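Local coordinates for protein ADP-ribosylating toxin CARDS (PDB 4TLV) that transfers ADP-ribose from NAD(+) to target proteins and causes cytoplasmic vacuoles in mammalian cells, acting as the main virulence factor of Mycoplasma pneumoniae, at residues Y278-K283 with Q419-E424; D153-E158 with I371-F376; V444-Y449 with I582-G587. All blocks are in the same frame, centred on the assembly; numbering follows the deposited sequence.

Contact 1 (Y278-K283 with Q419-E424); sequences YLRGIK and QIIVDE
Arg280 and Ile421 make the closest side-chain meeting here, where the short strand pieces 278-281 and 419-421 pair antiparallel, with axes 124° apart. The long side chain of Arg280 is best followed outward. Its CB rests on Ile421 CG2 at 3.7 Å. CG then leaves anti to the backbone N (chi1 -174°), and a bend at chi3 folds the chain so that the guanidinium comes to lie over the other branch of the isoleucine. NE is 3.6 Å from Ile421 CD1 and also donates to Thr287 OG1, a bond that helps fix the group's rotation. Farther out, CZ and then NH2 close in on that same methyl, NH2 to 3.1 Å from Ile421 CD1, a very short approach whose exact value is doubtful. The methyl covers one face of the flat group, displaced toward its rim, and the two side chains cross almost perpendicularly. Ile421 reaches this place with CG1 between its backbone N and carbonyl carbon (chi1 59°), which also sets CG1 beside Tyr278 CB.

Beneath them, Arg280 and Gln419 form a hydrogen-bonded pair, Arg280 N to Gln419 O at 2.9 Å and Gln419 N to Arg280 O at 3.0 Å. Ile421 N adds a bond to Tyr278 O. Leu279 and Ile420, the adjacent non-hydrogen-bonded pair, put their side chains on the opposite face, with Leu279 CD2 3.8 Å from Ile420 CG1. Past the end of the strand, Ile282 CD1 lies against the amide of Gln419.

Strand 278-281 sits between 287-293 and 415-421, and the latter pairs in turn with 375-380 and 388-393. The contact thus brings the first and last strands of the D2 beta-trefoil together.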
ATOM      1  N   TYR A 278      14.925 -17.196  -9.551  1.00 16.48           N
ATOM      2  CA  TYR A 278      15.901 -17.434 -10.619  1.00 17.82           C
ATOM      3  C   TYR A 278      15.664 -16.524 -11.810  1.00 18.27           C
ATOM      4  O   TYR A 278      14.550 -16.430 -12.310  1.00 16.98           O
ATOM      5  CB  TYR A 278      15.795 -18.876 -11.113  1.00 21.04           C
ATOM      6  CG  TYR A 278      16.291 -19.914 -10.141  1.00 21.14           C
ATOM      7  CD1 TYR A 278      15.527 -20.293  -9.048  1.00 18.71           C
ATOM      8  CD2 TYR A 278      17.515 -20.532 -10.334  1.00 24.59           C
ATOM      9  CE1 TYR A 278      15.976 -21.252  -8.166  1.00 23.22           C
ATOM     10  CE2 TYR A 278      17.978 -21.500  -9.462  1.00 28.25           C
ATOM     11  CZ  TYR A 278      17.207 -21.851  -8.376  1.00 28.07           C
ATOM     12  OH  TYR A 278      17.667 -22.806  -7.513  1.00 33.08           O
ATOM     13  N   LEU A 279      16.727 -15.872 -12.273  1.00 17.76           N
ATOM     14  CA  LEU A 279      16.651 -14.991 -13.425  1.00 17.15           C
ATOM     15  C   LEU A 279      17.604 -15.459 -14.523  1.00 19.63           C
ATOM     16  O   LEU A 279      18.629 -16.078 -14.245  1.00 21.46           O
ATOM     17  CB  LEU A 279      16.987 -13.557 -13.013  1.00 21.07           C
ATOM     18  CG  LEU A 279      16.068 -13.025 -11.911  1.00 23.66           C
ATOM     19  CD1 LEU A 279      16.874 -12.782 -10.661  1.00 25.64           C
ATOM     20  CD2 LEU A 279      15.328 -11.774 -12.345  1.00 22.01           C
ATOM     21  N   ARG A 280      17.259 -15.151 -15.765  1.00 21.82           N
ATOM     22  CA  ARG A 280      18.081 -15.531 -16.909  1.00 22.78           C
ATOM     23  C   ARG A 280      18.348 -14.313 -17.791  1.00 22.90           C
ATOM     24  O   ARG A 280      17.449 -13.509 -18.055  1.00 20.38           O
ATOM     25  CB  ARG A 280      17.408 -16.661 -17.700  1.00 23.33           C
ATOM     26  CG  ARG A 280      18.243 -17.237 -18.841  1.00 27.41           C
ATOM     27  CD  ARG A 280      17.663 -18.571 -19.312  1.00 25.05           C
ATOM     28  NE  ARG A 280      17.822 -19.603 -18.292  1.00 31.41           N
ATOM     29  CZ  ARG A 280      17.145 -20.748 -18.260  1.00 32.88           C
ATOM     30  NH1 ARG A 280      16.242 -21.021 -19.200  1.00 32.98           N
ATOM     31  NH2 ARG A 280      17.375 -21.618 -17.285  1.00 35.80           N
ATOM     32  N   GLY A 281      19.604 -14.161 -18.201  1.00 22.21           N
ATOM     33  CA  GLY A 281      19.994 -13.079 -19.084  1.00 25.57           C
ATOM     34  C   GLY A 281      19.495 -13.397 -20.472  1.00 26.42           C
ATOM     35  O   GLY A 281      19.614 -14.529 -20.927  1.00 27.56           O
ATOM     36  N   ILE A 282      18.931 -12.395 -21.135  1.00 24.91           N
ATOM     37  CA  ILE A 282      18.240 -12.589 -22.405  1.00 32.62           C
ATOM     38  C   ILE A 282      19.140 -13.086 -23.534  1.00 35.57           C
ATOM     39  O   ILE A 282      18.754 -13.970 -24.302  1.00 41.36           O
ATOM     40  CB  ILE A 282      17.536 -11.299 -22.842  1.00 28.61           C
ATOM     41  CG1 ILE A 282      16.327 -11.065 -21.943  1.00 34.53           C
ATOM     42  CG2 ILE A 282      17.090 -11.396 -24.290  1.00 43.21           C
ATOM     43  CD1 ILE A 282      15.508 -12.314 -21.754  1.00 30.54           C
ATOM     44  N   LYS A 283      20.337 -12.526 -23.630  1.00 33.51           N
ATOM     45  CA  LYS A 283      21.252 -12.891 -24.708  1.00 41.31           C
ATOM     46  C   LYS A 283      22.225 -13.998 -24.292  1.00 38.13           C
ATOM     47  O   LYS A 283      22.327 -15.027 -24.966  1.00 35.58           O
ATOM     48  CB  LYS A 283      22.005 -11.657 -25.217  1.00 43.08           C
ATOM     49  CG  LYS A 283      22.702 -11.872 -26.555  1.00 53.92           C
ATOM     50  CD  LYS A 283      23.158 -10.554 -27.165  1.00 58.05           C
ATOM     51  CE  LYS A 283      23.804 -10.770 -28.528  1.00 69.32           C
ATOM     52  NZ  LYS A 283      24.322  -9.499 -29.116  1.00 73.51           N
ATOM     53  N   GLN A 419      15.230 -11.803 -16.849  1.00 19.09           N
ATOM     54  CA  GLN A 419      13.814 -12.059 -16.683  1.00 16.85           C
ATOM     55  C   GLN A 419      13.653 -13.270 -15.782  1.00 17.19           C
ATOM     56  O   GLN A 419      14.488 -14.172 -15.778  1.00 16.69           O
ATOM     57  CB  GLN A 419      13.136 -12.273 -18.044  1.00 19.73           C
ATOM     58  CG  GLN A 419      13.168 -11.011 -18.921  1.00 20.06           C
ATOM     59  CD  GLN A 419      12.393 -11.147 -20.221  1.00 21.75           C
ATOM     60  OE1 GLN A 419      11.996 -12.242 -20.608  1.00 25.28           O
ATOM     61  NE2 GLN A 419      12.177 -10.022 -20.903  1.00 17.60           N
ATOM     62  N   ILE A 420      12.592 -13.272 -14.990  1.00 17.19           N
ATOM     63  CA  ILE A 420      12.343 -14.403 -14.113  1.00 15.17           C
ATOM     64  C   ILE A 420      11.913 -15.591 -14.946  1.00 14.86           C
ATOM     65  O   ILE A 420      11.076 -15.467 -15.822  1.00 17.64           O
ATOM     66  CB  ILE A 420      11.259 -14.085 -13.073  1.00 17.10           C
ATOM     67  CG1 ILE A 420      11.747 -12.923 -12.197  1.00 18.36           C
ATOM     68  CG2 ILE A 420      10.957 -15.339 -12.235  1.00 17.63           C
ATOM     69  CD1 ILE A 420      10.906 -12.651 -10.988  1.00 24.49           C
ATOM     70  N   ILE A 421      12.489 -16.752 -14.668  1.00 14.82           N
ATOM     71  CA  ILE A 421      12.082 -17.957 -15.369  1.00 18.72           C
ATOM     72  C   ILE A 421      11.372 -18.887 -14.393  1.00 17.46           C
ATOM     73  O   ILE A 421      11.860 -19.144 -13.294  1.00 17.34           O
ATOM     74  CB  ILE A 421      13.282 -18.660 -16.038  1.00 23.80           C
ATOM     75  CG1 ILE A 421      14.332 -19.022 -14.991  1.00 25.65           C
ATOM     76  CG2 ILE A 421      13.878 -17.745 -17.106  1.00 23.41           C
ATOM     77  CD1 ILE A 421      15.494 -19.882 -15.515  1.00 28.70           C
ATOM     78  N   VAL A 422      10.217 -19.379 -14.811  1.00 15.92           N
ATOM     79  CA  VAL A 422       9.389 -20.218 -13.964  1.00 16.50           C
ATOM     80  C   VAL A 422       9.395 -21.646 -14.484  1.00 19.70           C
ATOM     81  O   VAL A 422       9.031 -21.905 -15.632  1.00 20.61           O
ATOM     82  CB  VAL A 422       7.942 -19.706 -13.928  1.00 17.65           C
ATOM     83  CG1 VAL A 422       7.052 -20.690 -13.162  1.00 17.11           C
ATOM     84  CG2 VAL A 422       7.889 -18.317 -13.291  1.00 16.21           C
ATOM     85  N   ASP A 423       9.785 -22.566 -13.618  1.00 20.49           N
ATOM     86  CA  ASP A 423       9.889 -23.963 -13.976  1.00 24.93           C
ATOM     87  C   ASP A 423      10.133 -24.760 -12.697  1.00 24.71           C
ATOM     88  O   ASP A 423      10.555 -24.208 -11.683  1.00 23.45           O
ATOM     89  CB  ASP A 423      11.059 -24.156 -14.938  1.00 27.49           C
ATOM     90  CG  ASP A 423      11.147 -25.571 -15.466  1.00 42.17           C
ATOM     91  OD1 ASP A 423      10.428 -25.873 -16.450  1.00 44.02           O
ATOM     92  OD2 ASP A 423      11.924 -26.378 -14.891  1.00 39.40           O
ATOM     93  N   GLU A 424       9.871 -26.056 -12.734  1.00 28.50           N
ATOM     94  CA  GLU A 424      10.140 -26.887 -11.564  1.00 33.80           C
ATOM     95  C   GLU A 424      11.564 -26.663 -11.049  1.00 32.23           C
ATOM     96  O   GLU A 424      11.789 -26.580  -9.845  1.00 35.06           O
ATOM     97  CB  GLU A 424       9.926 -28.365 -11.887  1.00 38.37           C
ATOM     98  CG  GLU A 424      10.118 -29.292 -10.688  1.00 53.00           C
ATOM     99  CD  GLU A 424       9.852 -30.758 -11.025  1.00 70.33           C
ATOM    100  OE1 GLU A 424       9.555 -31.050 -12.209  1.00 69.42           O
ATOM    101  OE2 GLU A 424       9.939 -31.616 -10.113  1.00 77.22           O
TER

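Contact 2 (D153-E158 with I371-F376); sequences DAVPVE and IAITQF
Ile373 has more surface buried here than any other residue, reaching from D2 to the backbone and side chains of Val155-Glu158 in the mART domain. Its CB and CG2 both lie 3.7 Å from Pro156 O. Farther along, Ile373 CD1 meets Val155 CG2 at 3.8 Å, the two side chains crossing at about a right angle. The carbonyl of Ile373 takes the one hydrogen bond between the segments, from Glu158 N at 3.0 Å; the donor is tilted 29° from the carbonyl plane.

Glu158 and Ile373 both have left-handed backbone angles, so each chain turns where they are joined. The aliphatic part of Glu158 runs past the methyl of Thr374, with CG 3.9 Å from Thr374 CG2. Its carboxylate comes near that of Asp423, and its side chain near a bound acetate ion; this gathering of like charges would probably raise the pKa of one of the carboxylates.

Val157 adds a third apolar contact: with CG1 anti to the backbone N (chi1 177°), this methyl reaches both Ile373 O and, at 4.2 Å, Phe376 CZ. Val157 also touches Val422 of D2 and Val170 of the mART domain.

This is part of the mART-D2 interface, largely apolar between these two segments, where the end of mART strand 146-156 meets the turn leading into trefoil strand 375-380.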
ATOM      1  N   ASP A 153      -7.209 -10.220 -19.228  1.00 20.04           N
ATOM      2  CA  ASP A 153      -7.551 -11.618 -19.016  1.00 18.37           C
ATOM      3  C   ASP A 153      -6.691 -12.227 -17.912  1.00 19.01           C
ATOM      4  O   ASP A 153      -5.643 -11.684 -17.535  1.00 18.02           O
ATOM      5  CB  ASP A 153      -7.474 -12.423 -20.326  1.00 21.32           C
ATOM      6  CG  ASP A 153      -6.078 -12.439 -20.931  1.00 26.72           C
ATOM      7  OD1 ASP A 153      -5.104 -12.198 -20.199  1.00 28.70           O
ATOM      8  OD2 ASP A 153      -5.948 -12.721 -22.142  1.00 33.20           O
ATOM      9  N   ALA A 154      -7.170 -13.333 -17.364  1.00 15.96           N
ATOM     10  CA  ALA A 154      -6.417 -14.057 -16.361  1.00 13.94           C
ATOM     11  C   ALA A 154      -6.005 -15.367 -17.010  1.00 17.44           C
ATOM     12  O   ALA A 154      -6.845 -16.047 -17.593  1.00 17.50           O
ATOM     13  CB  ALA A 154      -7.282 -14.320 -15.147  1.00 17.38           C
ATOM     14  N   VAL A 155      -4.728 -15.713 -16.910  1.00 15.00           N
ATOM     15  CA  VAL A 155      -4.216 -16.958 -17.475  1.00 15.65           C
ATOM     16  C   VAL A 155      -3.316 -17.700 -16.484  1.00 14.19           C
ATOM     17  O   VAL A 155      -2.623 -17.082 -15.670  1.00 15.43           O
ATOM     18  CB  VAL A 155      -3.434 -16.679 -18.770  1.00 15.89           C
ATOM     19  CG1 VAL A 155      -4.360 -16.097 -19.821  1.00 19.59           C
ATOM     20  CG2 VAL A 155      -2.288 -15.725 -18.490  1.00 20.04           C
ATOM     21  N   PRO A 156      -3.312 -19.041 -16.552  1.00 14.13           N
ATOM     22  CA  PRO A 156      -2.452 -19.797 -15.634  1.00 11.02           C
ATOM     23  C   PRO A 156      -0.966 -19.579 -15.931  1.00 13.83           C
ATOM     24  O   PRO A 156      -0.575 -19.444 -17.091  1.00 13.83           O
ATOM     25  CB  PRO A 156      -2.823 -21.266 -15.903  1.00 17.07           C
ATOM     26  CG  PRO A 156      -3.532 -21.276 -17.234  1.00 17.15           C
ATOM     27  CD  PRO A 156      -4.113 -19.900 -17.449  1.00 16.64           C
ATOM     28  N   VAL A 157      -0.153 -19.586 -14.884  1.00 13.12           N
ATOM     29  CA  VAL A 157       1.300 -19.556 -15.015  1.00 13.70           C
ATOM     30  C   VAL A 157       1.842 -20.954 -15.373  1.00 14.20           C
ATOM     31  O   VAL A 157       1.489 -21.939 -14.737  1.00 14.26           O
ATOM     32  CB  VAL A 157       1.940 -19.065 -13.706  1.00 13.42           C
ATOM     33  CG1 VAL A 157       3.476 -19.089 -13.796  1.00 15.75           C
ATOM     34  CG2 VAL A 157       1.434 -17.637 -13.377  1.00 12.42           C
ATOM     35  N   GLU A 158       2.710 -21.031 -16.379  1.00 14.28           N
ATOM     36  CA  GLU A 158       3.283 -22.318 -16.800  1.00 16.77           C
ATOM     37  C   GLU A 158       2.247 -23.456 -16.908  1.00 16.25           C
ATOM     38  O   GLU A 158       2.406 -24.495 -16.275  1.00 18.37           O
ATOM     39  CB  GLU A 158       4.406 -22.761 -15.840  1.00 19.26           C
ATOM     40  CG  GLU A 158       5.374 -23.777 -16.474  1.00 21.16           C
ATOM     41  CD  GLU A 158       6.177 -24.596 -15.477  1.00 27.87           C
ATOM     42  OE1 GLU A 158       5.889 -24.550 -14.258  1.00 27.36           O
ATOM     43  OE2 GLU A 158       7.099 -25.311 -15.927  1.00 29.79           O
ATOM     44  N   ILE A 371       4.073 -16.438 -24.655  1.00 26.14           N
ATOM     45  CA  ILE A 371       2.686 -16.891 -24.628  1.00 23.44           C
ATOM     46  C   ILE A 371       2.534 -18.122 -23.720  1.00 20.07           C
ATOM     47  O   ILE A 371       1.434 -18.430 -23.257  1.00 20.86           O
ATOM     48  CB  ILE A 371       2.140 -17.144 -26.059  1.00 23.55           C
ATOM     49  CG1 ILE A 371       0.624 -17.339 -26.040  1.00 27.28           C
ATOM     50  CG2 ILE A 371       2.842 -18.317 -26.702  1.00 25.80           C
ATOM     51  CD1 ILE A 371      -0.025 -17.183 -27.422  1.00 30.26           C
ATOM     52  N   ALA A 372       3.643 -18.800 -23.449  1.00 18.49           N
ATOM     53  CA  ALA A 372       3.643 -19.939 -22.530  1.00 20.69           C
ATOM     54  C   ALA A 372       3.618 -19.491 -21.058  1.00 21.08           C
ATOM     55  O   ALA A 372       3.577 -20.318 -20.148  1.00 21.47           O
ATOM     56  CB  ALA A 372       4.856 -20.819 -22.779  1.00 24.20           C
ATOM     57  N   ILE A 373       3.669 -18.181 -20.841  1.00 21.14           N
ATOM     58  CA  ILE A 373       3.608 -17.611 -19.500  1.00 19.17           C
ATOM     59  C   ILE A 373       4.650 -18.230 -18.575  1.00 20.81           C
ATOM     60  O   ILE A 373       4.307 -18.799 -17.541  1.00 17.44           O
ATOM     61  CB  ILE A 373       2.203 -17.782 -18.896  1.00 17.48           C
ATOM     62  CG1 ILE A 373       1.127 -17.514 -19.959  1.00 16.57           C
ATOM     63  CG2 ILE A 373       2.015 -16.847 -17.692  1.00 16.44           C
ATOM     64  CD1 ILE A 373       1.030 -16.034 -20.383  1.00 17.59           C
ATOM     65  N   THR A 374       5.926 -18.133 -18.949  1.00 17.51           N
ATOM     66  CA  THR A 374       6.997 -18.680 -18.120  1.00 22.00           C
ATOM     67  C   THR A 374       8.148 -17.720 -17.912  1.00 18.83           C
ATOM     68  O   THR A 374       9.021 -17.992 -17.099  1.00 20.48           O
ATOM     69  CB  THR A 374       7.648 -19.921 -18.745  1.00 25.90           C
ATOM     70  OG1 THR A 374       8.191 -19.559 -20.023  1.00 24.10           O
ATOM     71  CG2 THR A 374       6.648 -21.042 -18.889  1.00 23.44           C
ATOM     72  N   GLN A 375       8.184 -16.644 -18.690  1.00 15.10           N
ATOM     73  CA  GLN A 375       9.272 -15.664 -18.602  1.00 17.65           C
ATOM     74  C   GLN A 375       8.693 -14.291 -18.263  1.00 16.48           C
ATOM     75  O   GLN A 375       7.791 -13.809 -18.936  1.00 19.01           O
ATOM     76  CB  GLN A 375      10.038 -15.594 -19.925  1.00 23.45           C
ATOM     77  CG  GLN A 375      10.649 -16.930 -20.327  1.00 26.12           C
ATOM     78  CD  GLN A 375      10.938 -17.025 -21.815  1.00 32.36           C
ATOM     79  OE1 GLN A 375      10.813 -16.047 -22.548  1.00 37.81           O
ATOM     80  NE2 GLN A 375      11.315 -18.217 -22.268  1.00 36.94           N
ATOM     81  N   PHE A 376       9.233 -13.663 -17.228  1.00 17.71           N
ATOM     82  CA  PHE A 376       8.624 -12.453 -16.691  1.00 15.05           C
ATOM     83  C   PHE A 376       9.609 -11.295 -16.584  1.00 15.09           C
ATOM     84  O   PHE A 376      10.663 -11.418 -15.973  1.00 16.68           O
ATOM     85  CB  PHE A 376       8.018 -12.763 -15.313  1.00 18.05           C
ATOM     86  CG  PHE A 376       6.853 -13.712 -15.364  1.00 14.82           C
ATOM     87  CD1 PHE A 376       7.053 -15.071 -15.533  1.00 15.96           C
ATOM     88  CD2 PHE A 376       5.555 -13.243 -15.223  1.00 18.48           C
ATOM     89  CE1 PHE A 376       5.968 -15.954 -15.584  1.00 17.74           C
ATOM     90  CE2 PHE A 376       4.478 -14.114 -15.274  1.00 16.48           C
ATOM     91  CZ  PHE A 376       4.685 -15.465 -15.457  1.00 15.99           C
TER

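Contact 3 (V444-Y449 with I582-G587); sequences VQLGWY and ILVKDG
Segments 444-449 and 582-587 run roughly antiparallel, 129° apart end to end, with Gly447 and Leu583 as a hydrogen-bonded pair: Leu583 N to Gly447 O is 2.8 Å and Gly447 N to Leu583 O is 3.2 Å. The next bond goes from Lys585 N to Val444 O at 3.0 Å, one residue beyond the Gln445 that continued pairing would supply. Gln445, with left-handed backbone angles, takes up the extra residue.

On one side Val444 and Leu446 lie alongside Val584 and point the same way as it does. Val584 CG1, anti to the backbone N (chi1 -162°), comes 3.9 Å from Val444 CB and 4.1 Å from Leu446 CD2. Next along, Ile582 CG2 packs against Gly447 O at 3.4 Å and also touches Leu446 CB.

Leu583 points toward the other chain. Its CB rests over the carbonyl of Gly447, and its CD1 reaches Tyr449 CB at 4.0 Å. At the far end Gln445 OE1 lies over the aliphatic part of Lys585, 3.8 Å from Lys585 CD, while Gln445 NE2 is bonded to Thr468 O.

Phe528 of strand 526-529 covers Val444, Leu446 and Val584. Strand 543-548 pairs with 578-583, and 448-450 continues into its own hairpin with 453-457, so the contact joins the beginning and the end of the D3 beta-trefoil.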
ATOM      1  N   VAL A 444       6.865   7.707   7.387  1.00 11.20           N
ATOM      2  CA  VAL A 444       6.232   8.988   7.706  1.00 10.88           C
ATOM      3  C   VAL A 444       7.248  10.133   7.745  1.00 12.75           C
ATOM      4  O   VAL A 444       6.871  11.304   7.692  1.00 12.60           O
ATOM      5  CB  VAL A 444       5.396   8.927   9.012  1.00 11.55           C
ATOM      6  CG1 VAL A 444       4.155   8.036   8.818  1.00 11.50           C
ATOM      7  CG2 VAL A 444       6.251   8.426  10.195  1.00 10.33           C
ATOM      8  N   GLN A 445       8.536   9.796   7.820  1.00 13.24           N
ATOM      9  CA  GLN A 445       9.563  10.808   7.636  1.00 10.55           C
ATOM     10  C   GLN A 445       9.311  12.068   8.503  1.00 11.27           C
ATOM     11  O   GLN A 445       9.404  13.195   8.012  1.00 16.74           O
ATOM     12  CB  GLN A 445       9.611  11.173   6.155  1.00 16.10           C
ATOM     13  CG  GLN A 445      10.894  11.818   5.679  1.00 21.70           C
ATOM     14  CD  GLN A 445      10.960  11.969   4.161  1.00 32.28           C
ATOM     15  OE1 GLN A 445       9.933  11.997   3.475  1.00 29.13           O
ATOM     16  NE2 GLN A 445      12.179  12.077   3.632  1.00 30.67           N
ATOM     17  N   LEU A 446       8.994  11.874   9.784  1.00 12.49           N
ATOM     18  CA  LEU A 446       8.576  12.998  10.644  1.00 14.73           C
ATOM     19  C   LEU A 446       9.668  14.038  10.772  1.00 15.78           C
ATOM     20  O   LEU A 446      10.841  13.706  10.859  1.00 16.51           O
ATOM     21  CB  LEU A 446       8.173  12.536  12.041  1.00 14.45           C
ATOM     22  CG  LEU A 446       7.119  11.425  12.115  1.00 18.49           C
ATOM     23  CD1 LEU A 446       6.803  11.135  13.565  1.00 14.23           C
ATOM     24  CD2 LEU A 446       5.851  11.810  11.323  1.00 13.78           C
ATOM     25  N   GLY A 447       9.272  15.304  10.802  1.00 16.21           N
ATOM     26  CA  GLY A 447      10.233  16.374  11.001  1.00 15.73           C
ATOM     27  C   GLY A 447       9.510  17.640  11.406  1.00 15.50           C
ATOM     28  O   GLY A 447       8.316  17.624  11.671  1.00 15.33           O
ATOM     29  N   TRP A 448      10.245  18.736  11.473  1.00 13.78           N
ATOM     30  CA  TRP A 448       9.610  20.026  11.635  1.00 17.40           C
ATOM     31  C   TRP A 448      10.338  21.064  10.807  1.00 17.46           C
ATOM     32  O   TRP A 448      11.430  20.803  10.297  1.00 19.08           O
ATOM     33  CB  TRP A 448       9.439  20.423  13.109  1.00 18.06           C
ATOM     34  CG  TRP A 448      10.693  20.557  13.952  1.00 18.57           C
ATOM     35  CD1 TRP A 448      11.409  19.541  14.530  1.00 18.09           C
ATOM     36  CD2 TRP A 448      11.328  21.781  14.367  1.00 15.45           C
ATOM     37  NE1 TRP A 448      12.460  20.058  15.267  1.00 21.08           N
ATOM     38  CE2 TRP A 448      12.431  21.428  15.182  1.00 20.21           C
ATOM     39  CE3 TRP A 448      11.065  23.141  14.130  1.00 24.06           C
ATOM     40  CZ2 TRP A 448      13.281  22.385  15.753  1.00 23.46           C
ATOM     41  CZ3 TRP A 448      11.912  24.094  14.702  1.00 26.99           C
ATOM     42  CH2 TRP A 448      13.007  23.708  15.503  1.00 24.44           C
ATOM     43  N   TYR A 449       9.708  22.225  10.653  1.00 15.89           N
ATOM     44  CA  TYR A 449      10.153  23.244   9.724  1.00 18.51           C
ATOM     45  C   TYR A 449      10.113  24.592  10.419  1.00 18.62           C
ATOM     46  O   TYR A 449       9.167  24.902  11.138  1.00 18.13           O
ATOM     47  CB  TYR A 449       9.197  23.262   8.540  1.00 17.32           C
ATOM     48  CG  TYR A 449       9.483  24.274   7.476  1.00 20.84           C
ATOM     49  CD1 TYR A 449      10.419  24.020   6.480  1.00 23.85           C
ATOM     50  CD2 TYR A 449       8.783  25.475   7.430  1.00 20.08           C
ATOM     51  CE1 TYR A 449      10.654  24.937   5.485  1.00 21.62           C
ATOM     52  CE2 TYR A 449       9.017  26.394   6.443  1.00 24.04           C
ATOM     53  CZ  TYR A 449       9.947  26.127   5.472  1.00 24.03           C
ATOM     54  OH  TYR A 449      10.166  27.062   4.487  1.00 25.20           O
ATOM     55  N   ILE A 582       3.766  19.085  12.742  1.00 16.08           N
ATOM     56  CA  ILE A 582       4.790  18.099  12.428  1.00 13.92           C
ATOM     57  C   ILE A 582       4.756  17.802  10.924  1.00 15.12           C
ATOM     58  O   ILE A 582       3.681  17.593  10.361  1.00 12.98           O
ATOM     59  CB  ILE A 582       4.573  16.784  13.229  1.00 13.42           C
ATOM     60  CG1 ILE A 582       4.292  17.064  14.718  1.00 15.63           C
ATOM     61  CG2 ILE A 582       5.763  15.803  13.025  1.00 11.95           C
ATOM     62  CD1 ILE A 582       5.408  17.895  15.420  1.00 17.94           C
ATOM     63  N   LEU A 583       5.916  17.792  10.268  1.00 12.29           N
ATOM     64  CA  LEU A 583       5.976  17.395   8.861  1.00 16.17           C
ATOM     65  C   LEU A 583       5.777  15.887   8.749  1.00 14.27           C
ATOM     66  O   LEU A 583       6.406  15.125   9.489  1.00 14.52           O
ATOM     67  CB  LEU A 583       7.335  17.743   8.245  1.00 17.12           C
ATOM     68  CG  LEU A 583       7.674  19.216   8.024  1.00 17.50           C
ATOM     69  CD1 LEU A 583       9.158  19.362   7.703  1.00 19.23           C
ATOM     70  CD2 LEU A 583       6.831  19.750   6.886  1.00 17.47           C
ATOM     71  N   VAL A 584       4.936  15.468   7.803  1.00 15.02           N
ATOM     72  CA  VAL A 584       4.704  14.049   7.517  1.00 13.50           C
ATOM     73  C   VAL A 584       4.761  13.826   6.000  1.00 14.59           C
ATOM     74  O   VAL A 584       4.256  14.645   5.226  1.00 14.85           O
ATOM     75  CB  VAL A 584       3.318  13.579   8.025  1.00 13.82           C
ATOM     76  CG1 VAL A 584       3.273  12.039   8.116  1.00 15.02           C
ATOM     77  CG2 VAL A 584       2.997  14.185   9.399  1.00 13.89           C
ATOM     78  N   LYS A 585       5.362  12.718   5.580  1.00 13.47           N
ATOM     79  CA  LYS A 585       5.544  12.444   4.159  1.00 14.93           C
ATOM     80  C   LYS A 585       4.211  12.550   3.395  1.00 13.10           C
ATOM     81  O   LYS A 585       3.210  11.958   3.789  1.00 16.76           O
ATOM     82  CB  LYS A 585       6.175  11.056   3.979  1.00 13.49           C
ATOM     83  CG  LYS A 585       6.411  10.616   2.514  1.00 15.20           C
ATOM     84  CD  LYS A 585       7.330   9.372   2.471  1.00 19.20           C
ATOM     85  CE  LYS A 585       7.326   8.685   1.104  1.00 25.78           C
ATOM     86  NZ  LYS A 585       7.724   9.631   0.030  1.00 29.57           N
ATOM     87  N   ASP A 586       4.200  13.300   2.309  1.00 11.82           N
ATOM     88  CA  ASP A 586       2.983  13.438   1.507  1.00 17.17           C
ATOM     89  C   ASP A 586       2.458  12.074   1.113  1.00 15.54           C
ATOM     90  O   ASP A 586       3.220  11.258   0.607  1.00 14.09           O
ATOM     91  CB  ASP A 586       3.264  14.203   0.219  1.00 19.46           C
ATOM     92  CG  ASP A 586       2.981  15.674   0.349  1.00 34.30           C
ATOM     93  OD1 ASP A 586       3.861  16.397   0.861  1.00 38.54           O
ATOM     94  OD2 ASP A 586       1.880  16.104  -0.067  1.00 40.33           O
ATOM     95  N   GLY A 587       1.160  11.850   1.322  1.00 17.19           N
ATOM     96  CA  GLY A 587       0.509  10.608   0.918  1.00 17.83           C
ATOM     97  C   GLY A 587       0.567   9.480   1.929  1.00 16.39           C
ATOM     98  O   GLY A 587       0.091   8.381   1.663  1.00 19.97           O
TER

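Overall arrangement
Contacts 1 and 2 are neighbours, centres 13 Å apart, and share one sheet of D2 in which strands 415-421 and 375-380 lie side by side. Their segments alternate along the chain, and they touch directly: Ile420 N to Phe376 O and Val422 N to Thr374 O are probable hydrogen bonds of 2.9 Å each. The closure of the D2 trefoil is thereby tied to its seam with the mART domain. Contact 3 comes later in the chain, wholly in D3, with its centre about 41 Å from that of contact 1 and about 42 Å from that of contact 2. Each trefoil thus closes on itself separately, while contact 2 links D2 to the enzymatic domain.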